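Local coordinates for putative branched-chain amino acid ABC transporter, periplasmic branched-chain amino acid-binding protein (Pseudomonas protegens Pf-5, PDB 4RU0) that probably binds branched-chain amino acids or related small solutes in the periplasm and delivers them to an ABC transporter for uptake, at residues A282-A294 / A397-I410. Sequence-based numbering, arbitrary orientation.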
ATOM      1  N   ALA A 282      -2.352   8.677 -25.152  1.00 35.93           N
ATOM      2  CA  ALA A 282      -1.326   9.577 -24.624  1.00 34.10           C
ATOM      3  C   ALA A 282      -0.562   8.952 -23.453  1.00 35.29           C
ATOM      4  O   ALA A 282       0.505   9.433 -23.073  1.00 29.82           O
ATOM      5  CB  ALA A 282      -1.949  10.897 -24.191  1.00 31.58           C
ATOM      6  N   ALA A 283      -1.113   7.881 -22.886  1.00 36.96           N
ATOM      7  CA  ALA A 283      -0.520   7.247 -21.712  1.00 38.47           C
ATOM      8  C   ALA A 283       0.378   6.060 -22.059  1.00 44.34           C
ATOM      9  O   ALA A 283       0.897   5.395 -21.165  1.00 48.83           O
ATOM     10  CB  ALA A 283      -1.617   6.808 -20.750  1.00 32.78           C
ATOM     11  N   LYS A 284       0.561   5.790 -23.346  1.00 34.99           N
ATOM     12  CA  LYS A 284       1.423   4.687 -23.770  1.00 41.17           C
ATOM     13  C   LYS A 284       2.861   4.892 -23.301  1.00 34.31           C
ATOM     14  O   LYS A 284       3.470   5.921 -23.581  1.00 37.23           O
ATOM     15  CB  LYS A 284       1.398   4.531 -25.294  1.00 41.50           C
ATOM     16  CG  LYS A 284       0.093   3.994 -25.856  1.00 46.52           C
ATOM     17  CD  LYS A 284       0.186   3.836 -27.367  1.00 57.21           C
ATOM     18  CE  LYS A 284      -1.025   3.109 -27.934  1.00 66.59           C
ATOM     19  NZ  LYS A 284      -1.129   1.716 -27.418  1.00 72.09           N
ATOM     20  N   GLY A 285       3.398   3.912 -22.584  1.00 34.57           N
ATOM     21  CA  GLY A 285       4.767   3.993 -22.105  1.00 32.95           C
ATOM     22  C   GLY A 285       4.888   4.394 -20.643  1.00 30.83           C
ATOM     23  O   GLY A 285       5.942   4.216 -20.030  1.00 29.82           O
ATOM     24  N   TYR A 286       3.805   4.938 -20.094  1.00 30.29           N
ATOM     25  CA  TYR A 286       3.736   5.367 -18.696  1.00 28.87           C
ATOM     26  C   TYR A 286       4.252   4.322 -17.715  1.00 30.51           C
ATOM     27  O   TYR A 286       3.870   3.154 -17.787  1.00 32.04           O
ATOM     28  CB  TYR A 286       2.292   5.731 -18.356  1.00 28.70           C
ATOM     29  CG  TYR A 286       2.030   6.121 -16.918  1.00 27.14           C
ATOM     30  CD1 TYR A 286       2.397   7.372 -16.435  1.00 24.78           C
ATOM     31  CD2 TYR A 286       1.386   5.251 -16.053  1.00 28.12           C
ATOM     32  CE1 TYR A 286       2.145   7.735 -15.121  1.00 23.49           C
ATOM     33  CE2 TYR A 286       1.125   5.605 -14.742  1.00 26.82           C
ATOM     34  CZ  TYR A 286       1.505   6.845 -14.281  1.00 28.01           C
ATOM     35  OH  TYR A 286       1.241   7.195 -12.977  1.00 28.81           O
ATOM     36  N   LEU A 287       5.134   4.744 -16.814  1.00 26.84           N
ATOM     37  CA  LEU A 287       5.641   3.860 -15.767  1.00 27.02           C
ATOM     38  C   LEU A 287       4.900   4.083 -14.446  1.00 29.03           C
ATOM     39  O   LEU A 287       4.380   5.175 -14.191  1.00 26.11           O
ATOM     40  CB  LEU A 287       7.137   4.076 -15.551  1.00 25.69           C
ATOM     41  CG  LEU A 287       8.042   3.921 -16.774  1.00 26.32           C
ATOM     42  CD1 LEU A 287       9.508   4.037 -16.381  1.00 25.12           C
ATOM     43  CD2 LEU A 287       7.765   2.603 -17.462  1.00 31.86           C
ATOM     44  N   ALA A 288       4.862   3.053 -13.605  1.00 27.15           N
ATOM     45  CA  ALA A 288       4.281   3.195 -12.272  1.00 26.44           C
ATOM     46  C   ALA A 288       4.918   2.228 -11.284  1.00 26.91           C
ATOM     47  O   ALA A 288       5.300   1.117 -11.652  1.00 28.59           O
ATOM     48  CB  ALA A 288       2.778   2.984 -12.323  1.00 27.70           C
ATOM     49  N   LEU A 289       5.044   2.665 -10.033  1.00 25.52           N
ATOM     50  CA  LEU A 289       5.531   1.804  -8.961  1.00 26.02           C
ATOM     51  C   LEU A 289       4.374   1.001  -8.372  1.00 27.53           C
ATOM     52  O   LEU A 289       3.237   1.470  -8.343  1.00 28.08           O
ATOM     53  CB  LEU A 289       6.214   2.634  -7.866  1.00 25.92           C
ATOM     54  CG  LEU A 289       7.445   3.449  -8.265  1.00 22.41           C
ATOM     55  CD1 LEU A 289       7.772   4.492  -7.199  1.00 26.41           C
ATOM     56  CD2 LEU A 289       8.635   2.546  -8.498  1.00 23.34           C
ATOM     57  N   THR A 290       4.660  -0.205  -7.898  1.00 29.01           N
ATOM     58  CA  THR A 290       3.630  -1.020  -7.256  1.00 30.51           C
ATOM     59  C   THR A 290       4.226  -1.999  -6.251  1.00 31.33           C
ATOM     60  O   THR A 290       5.298  -2.561  -6.487  1.00 33.93           O
ATOM     61  CB  THR A 290       2.802  -1.816  -8.291  1.00 38.88           C
ATOM     62  OG1 THR A 290       1.831  -2.624  -7.615  1.00 41.30           O
ATOM     63  CG2 THR A 290       3.700  -2.717  -9.122  1.00 34.07           C
ATOM     64  N   PRO A 291       3.541  -2.188  -5.114  1.00 31.53           N
ATOM     65  CA  PRO A 291       3.911  -3.228  -4.157  1.00 43.08           C
ATOM     66  C   PRO A 291       3.101  -4.501  -4.392  1.00 49.17           C
ATOM     67  O   PRO A 291       3.343  -5.516  -3.736  1.00 59.44           O
ATOM     68  CB  PRO A 291       3.567  -2.592  -2.813  1.00 31.44           C
ATOM     69  CG  PRO A 291       2.365  -1.772  -3.123  1.00 30.81           C
ATOM     70  CD  PRO A 291       2.512  -1.290  -4.563  1.00 33.55           C
ATOM     71  N   TYR A 292       2.133  -4.422  -5.289  1.00 43.99           N
ATOM     72  CA  TYR A 292       1.329  -5.568  -5.679  1.00 50.20           C
ATOM     73  C   TYR A 292       0.968  -5.557  -7.167  1.00 52.09           C
ATOM     74  O   TYR A 292      -0.138  -5.199  -7.527  1.00 55.07           O
ATOM     75  CB  TYR A 292       0.070  -5.671  -4.818  1.00 38.86           C
ATOM     76  CG  TYR A 292      -0.443  -4.357  -4.286  1.00 43.58           C
ATOM     77  CD1 TYR A 292      -1.041  -3.447  -5.120  1.00 41.53           C
ATOM     78  CD2 TYR A 292      -0.342  -4.040  -2.947  1.00 35.74           C
ATOM     79  CE1 TYR A 292      -1.522  -2.258  -4.648  1.00 42.29           C
ATOM     80  CE2 TYR A 292      -0.811  -2.849  -2.469  1.00 50.01           C
ATOM     81  CZ  TYR A 292      -1.402  -1.959  -3.328  1.00 47.67           C
ATOM     82  OH  TYR A 292      -1.876  -0.763  -2.873  1.00 45.35           O
ATOM     83  N   PRO A 293       1.904  -5.949  -8.016  1.00 49.06           N
ATOM     84  CA  PRO A 293       1.776  -5.858  -9.479  1.00 40.54           C
ATOM     85  C   PRO A 293       0.540  -6.557 -10.042  1.00 52.97           C
ATOM     86  O   PRO A 293       0.144  -7.622  -9.557  1.00 44.60           O
ATOM     87  CB  PRO A 293       3.047  -6.547  -9.986  1.00 41.34           C
ATOM     88  CG  PRO A 293       3.489  -7.421  -8.860  1.00 50.22           C
ATOM     89  CD  PRO A 293       3.131  -6.659  -7.618  1.00 47.58           C
ATOM     90  N   ALA A 294      -0.061  -5.949 -11.059  1.00 42.80           N
ATOM     91  CA  ALA A 294      -1.152  -6.581 -11.790  1.00 56.09           C
ATOM     92  C   ALA A 294      -0.681  -7.885 -12.429  1.00 47.56           C
ATOM     93  O   ALA A 294       0.502  -8.048 -12.730  1.00 66.05           O
ATOM     94  CB  ALA A 294      -1.701  -5.637 -12.850  1.00 53.45           C
ATOM     95  N   ALA A 397       9.434  -2.018  -4.050  1.00 33.84           N
ATOM     96  CA  ALA A 397       8.379  -1.899  -5.051  1.00 30.45           C
ATOM     97  C   ALA A 397       8.872  -2.392  -6.399  1.00 31.38           C
ATOM     98  O   ALA A 397      10.075  -2.490  -6.628  1.00 31.80           O
ATOM     99  CB  ALA A 397       7.901  -0.463  -5.162  1.00 28.58           C
ATOM    100  N   ARG A 398       7.935  -2.696  -7.289  1.00 36.76           N
ATOM    101  CA  ARG A 398       8.271  -3.074  -8.654  1.00 34.50           C
ATOM    102  C   ARG A 398       7.767  -2.019  -9.625  1.00 31.44           C
ATOM    103  O   ARG A 398       6.788  -1.328  -9.348  1.00 31.84           O
ATOM    104  CB  ARG A 398       7.680  -4.441  -9.000  1.00 34.84           C
ATOM    105  CG  ARG A 398       8.253  -5.585  -8.186  1.00 41.92           C
ATOM    106  CD  ARG A 398       7.556  -6.897  -8.502  1.00 47.71           C
ATOM    107  NE  ARG A 398       7.774  -7.327  -9.880  1.00 54.93           N
ATOM    108  CZ  ARG A 398       8.709  -8.194 -10.254  1.00 59.27           C
ATOM    109  NH1 ARG A 398       9.521  -8.726  -9.351  1.00 69.15           N
ATOM    110  NH2 ARG A 398       8.835  -8.530 -11.531  1.00 50.88           N
ATOM    111  N   VAL A 399       8.444  -1.895 -10.760  1.00 31.61           N
ATOM    112  CA  VAL A 399       8.027  -0.960 -11.794  1.00 30.68           C
ATOM    113  C   VAL A 399       7.264  -1.701 -12.885  1.00 32.12           C
ATOM    114  O   VAL A 399       7.685  -2.764 -13.332  1.00 33.76           O
ATOM    115  CB  VAL A 399       9.232  -0.232 -12.409  1.00 29.94           C
ATOM    116  CG1 VAL A 399       8.771   0.813 -13.423  1.00 29.01           C
ATOM    117  CG2 VAL A 399      10.083   0.401 -11.312  1.00 28.92           C
ATOM    118  N   GLN A 400       6.129  -1.153 -13.296  1.00 31.73           N
ATOM    119  CA  GLN A 400       5.385  -1.732 -14.403  1.00 34.63           C
ATOM    120  C   GLN A 400       5.052  -0.659 -15.432  1.00 35.70           C
ATOM    121  O   GLN A 400       4.879   0.512 -15.083  1.00 30.82           O
ATOM    122  CB  GLN A 400       4.112  -2.419 -13.905  1.00 34.34           C
ATOM    123  CG  GLN A 400       3.139  -1.501 -13.207  1.00 33.09           C
ATOM    124  CD  GLN A 400       1.964  -2.253 -12.633  1.00 41.02           C
ATOM    125  OE1 GLN A 400       2.079  -3.428 -12.287  1.00 43.77           O
ATOM    126  NE2 GLN A 400       0.821  -1.582 -12.529  1.00 43.07           N
ATOM    127  N   GLN A 401       4.968  -1.069 -16.698  1.00 33.66           N
ATOM    128  CA  GLN A 401       4.790  -0.137 -17.809  1.00 33.16           C
ATOM    129  C   GLN A 401       3.460  -0.344 -18.533  1.00 45.13           C
ATOM    130  O   GLN A 401       3.049  -1.480 -18.789  1.00 47.26           O
ATOM    131  CB  GLN A 401       5.955  -0.273 -18.795  1.00 33.47           C
ATOM    132  CG  GLN A 401       5.874   0.643 -20.005  1.00 33.09           C
ATOM    133  CD  GLN A 401       7.213   0.786 -20.704  1.00 33.92           C
ATOM    134  OE1 GLN A 401       7.948  -0.188 -20.865  1.00 33.96           O
ATOM    135  NE2 GLN A 401       7.546   2.008 -21.104  1.00 31.56           N
ATOM    136  N   TRP A 402       2.801   0.762 -18.866  1.00 33.75           N
ATOM    137  CA  TRP A 402       1.483   0.735 -19.498  1.00 35.95           C
ATOM    138  C   TRP A 402       1.574   0.876 -21.020  1.00 38.07           C
ATOM    139  O   TRP A 402       2.235   1.791 -21.521  1.00 34.85           O
ATOM    140  CB  TRP A 402       0.627   1.854 -18.906  1.00 34.00           C
ATOM    141  CG  TRP A 402      -0.752   1.979 -19.464  1.00 39.92           C
ATOM    142  CD1 TRP A 402      -1.225   2.983 -20.259  1.00 39.14           C
ATOM    143  CD2 TRP A 402      -1.850   1.085 -19.248  1.00 41.60           C
ATOM    144  NE1 TRP A 402      -2.549   2.766 -20.555  1.00 40.73           N
ATOM    145  CE2 TRP A 402      -2.956   1.607 -19.952  1.00 42.43           C
ATOM    146  CE3 TRP A 402      -2.004  -0.111 -18.536  1.00 38.23           C
ATOM    147  CZ2 TRP A 402      -4.200   0.976 -19.960  1.00 45.11           C
ATOM    148  CZ3 TRP A 402      -3.239  -0.736 -18.547  1.00 45.39           C
ATOM    149  CH2 TRP A 402      -4.323  -0.190 -19.254  1.00 45.34           C
ATOM    150  N   ASP A 403       0.920  -0.017 -21.758  1.00 38.21           N
ATOM    151  CA  ASP A 403       0.987   0.051 -23.220  1.00 53.13           C
ATOM    152  C   ASP A 403      -0.305   0.576 -23.849  1.00 50.41           C
ATOM    153  O   ASP A 403      -0.425   0.652 -25.071  1.00 46.82           O
ATOM    154  CB  ASP A 403       1.345  -1.318 -23.816  1.00 41.38           C
ATOM    155  CG  ASP A 403       0.325  -2.403 -23.484  1.00 61.46           C
ATOM    156  OD1 ASP A 403      -0.867  -2.094 -23.264  1.00 56.84           O
ATOM    157  OD2 ASP A 403       0.720  -3.588 -23.457  1.00 66.55           O
ATOM    158  N   GLY A 404      -1.266   0.938 -23.008  1.00 51.47           N
ATOM    159  CA  GLY A 404      -2.543   1.431 -23.488  1.00 41.29           C
ATOM    160  C   GLY A 404      -3.649   0.447 -23.184  1.00 43.42           C
ATOM    161  O   GLY A 404      -4.832   0.791 -23.227  1.00 46.66           O
ATOM    162  N   ALA A 405      -3.256  -0.784 -22.864  1.00 47.07           N
ATOM    163  CA  ALA A 405      -4.212  -1.850 -22.602  1.00 49.53           C
ATOM    164  C   ALA A 405      -3.806  -2.705 -21.403  1.00 53.22           C
ATOM    165  O   ALA A 405      -4.659  -3.156 -20.640  1.00 47.04           O
ATOM    166  CB  ALA A 405      -4.371  -2.723 -23.835  1.00 50.81           C
ATOM    167  N   ASN A 406      -2.504  -2.923 -21.241  1.00 54.38           N
ATOM    168  CA  ASN A 406      -2.008  -3.792 -20.179  1.00 52.21           C
ATOM    169  C   ASN A 406      -0.752  -3.272 -19.493  1.00 48.73           C
ATOM    170  O   ASN A 406      -0.038  -2.422 -20.030  1.00 48.45           O
ATOM    171  CB  ASN A 406      -1.729  -5.193 -20.729  1.00 53.68           C
ATOM    172  CG  ASN A 406      -2.991  -5.922 -21.131  1.00 60.61           C
ATOM    173  OD1 ASN A 406      -3.654  -6.541 -20.298  1.00 62.52           O
ATOM    174  ND2 ASN A 406      -3.331  -5.859 -22.416  1.00 51.72           N
ATOM    175  N   TRP A 407      -0.492  -3.804 -18.302  1.00 47.26           N
ATOM    176  CA  TRP A 407       0.743  -3.528 -17.582  1.00 45.41           C
ATOM    177  C   TRP A 407       1.787  -4.600 -17.873  1.00 44.93           C
ATOM    178  O   TRP A 407       1.452  -5.761 -18.099  1.00 43.60           O
ATOM    179  CB  TRP A 407       0.492  -3.453 -16.073  1.00 39.03           C
ATOM    180  CG  TRP A 407      -0.327  -2.286 -15.643  1.00 37.59           C
ATOM    181  CD1 TRP A 407      -1.630  -2.304 -15.247  1.00 38.33           C
ATOM    182  CD2 TRP A 407       0.101  -0.919 -15.559  1.00 35.38           C
ATOM    183  NE1 TRP A 407      -2.042  -1.036 -14.916  1.00 44.59           N
ATOM    184  CE2 TRP A 407      -0.998  -0.166 -15.099  1.00 39.76           C
ATOM    185  CE3 TRP A 407       1.307  -0.260 -15.823  1.00 35.08           C
ATOM    186  CZ2 TRP A 407      -0.930   1.216 -14.901  1.00 34.98           C
ATOM    187  CZ3 TRP A 407       1.375   1.115 -15.617  1.00 33.01           C
ATOM    188  CH2 TRP A 407       0.262   1.835 -15.165  1.00 31.77           C
ATOM    189  N   THR A 408       3.052  -4.204 -17.850  1.00 39.88           N
ATOM    190  CA  THR A 408       4.159  -5.132 -18.024  1.00 40.98           C
ATOM    191  C   THR A 408       5.241  -4.851 -16.986  1.00 39.41           C
ATOM    192  O   THR A 408       5.761  -3.737 -16.913  1.00 49.13           O
ATOM    193  CB  THR A 408       4.772  -5.030 -19.448  1.00 42.97           C
ATOM    194  OG1 THR A 408       3.768  -5.317 -20.430  1.00 47.35           O
ATOM    195  CG2 THR A 408       5.927  -6.007 -19.612  1.00 42.85           C
ATOM    196  N   LEU A 409       5.578  -5.852 -16.180  1.00 40.54           N
ATOM    197  CA  LEU A 409       6.661  -5.699 -15.215  1.00 39.47           C
ATOM    198  C   LEU A 409       7.992  -5.506 -15.935  1.00 39.28           C
ATOM    199  O   LEU A 409       8.378  -6.326 -16.765  1.00 41.11           O
ATOM    200  CB  LEU A 409       6.727  -6.907 -14.282  1.00 41.14           C
ATOM    201  CG  LEU A 409       5.592  -6.998 -13.266  1.00 43.33           C
ATOM    202  CD1 LEU A 409       5.650  -8.305 -12.479  1.00 43.08           C
ATOM    203  CD2 LEU A 409       5.647  -5.803 -12.329  1.00 38.46           C
ATOM    204  N   ILE A 410       8.685  -4.415 -15.624  1.00 37.23           N
ATOM    205  CA  ILE A 410       9.982  -4.152 -16.237  1.00 37.03           C
ATOM    206  C   ILE A 410      11.098  -4.018 -15.206  1.00 36.44           C
ATOM    207  O   ILE A 410      12.167  -3.492 -15.508  1.00 49.53           O
ATOM    208  CB  ILE A 410       9.956  -2.877 -17.100  1.00 35.42           C
ATOM    209  CG1 ILE A 410       9.637  -1.656 -16.243  1.00 33.26           C
ATOM    210  CG2 ILE A 410       8.944  -3.015 -18.229  1.00 36.28           C
ATOM    211  CD1 ILE A 410       9.689  -0.352 -17.005  1.00 31.83           C
TER
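The backbone N of Gly285 donates to Trp402 O over 2.6 Å, nearly in line with the C=O, while Gly285 O receives Gln401 NE2 at 2.9 Å, the donor tilted from the carbonyl plane. Gln401 reaches that carbonyl because its CG stands opposite its own backbone N (chi1 180°), and its CG and CD pass along CD2 of Leu287. Were Gln401 cut back to alanine, Gly285 O would probably lose its amide donor and Leu287 CD2 its contact with CG and CD, though Ile410 would still touch that methyl. Nearby, the Lys284 chain bends at its end (chi4 -63°), bringing NZ to 2.7 Å from Asp403 O, in the carbonyl plane. Beyond the type II turn from Ala283 to Tyr286, strand 287-290 joins the parallel strands of this lobe of the periplasmic-binding-protein fold to the antiparallel 396-415 hairpin, with two-way backbone bonds at Ala288–Gln400 and Thr290–Arg398. On the face bearing Ala288, Trp407 is sandwiched: the NE2 of Gln400 sits 3.2 Å above one face, over the ring centre, and Trp402 CE3 covers the other. The rim of the same indole, at CH2, meets the edge of Tyr286 at CD2, 3.7 Å away; Tyr286 OH bonds to Ala270 O. Backbone bonds thus probably set the register, aromatic groups fill one face, and Lys284 and Gln401 pin the Gly285 end.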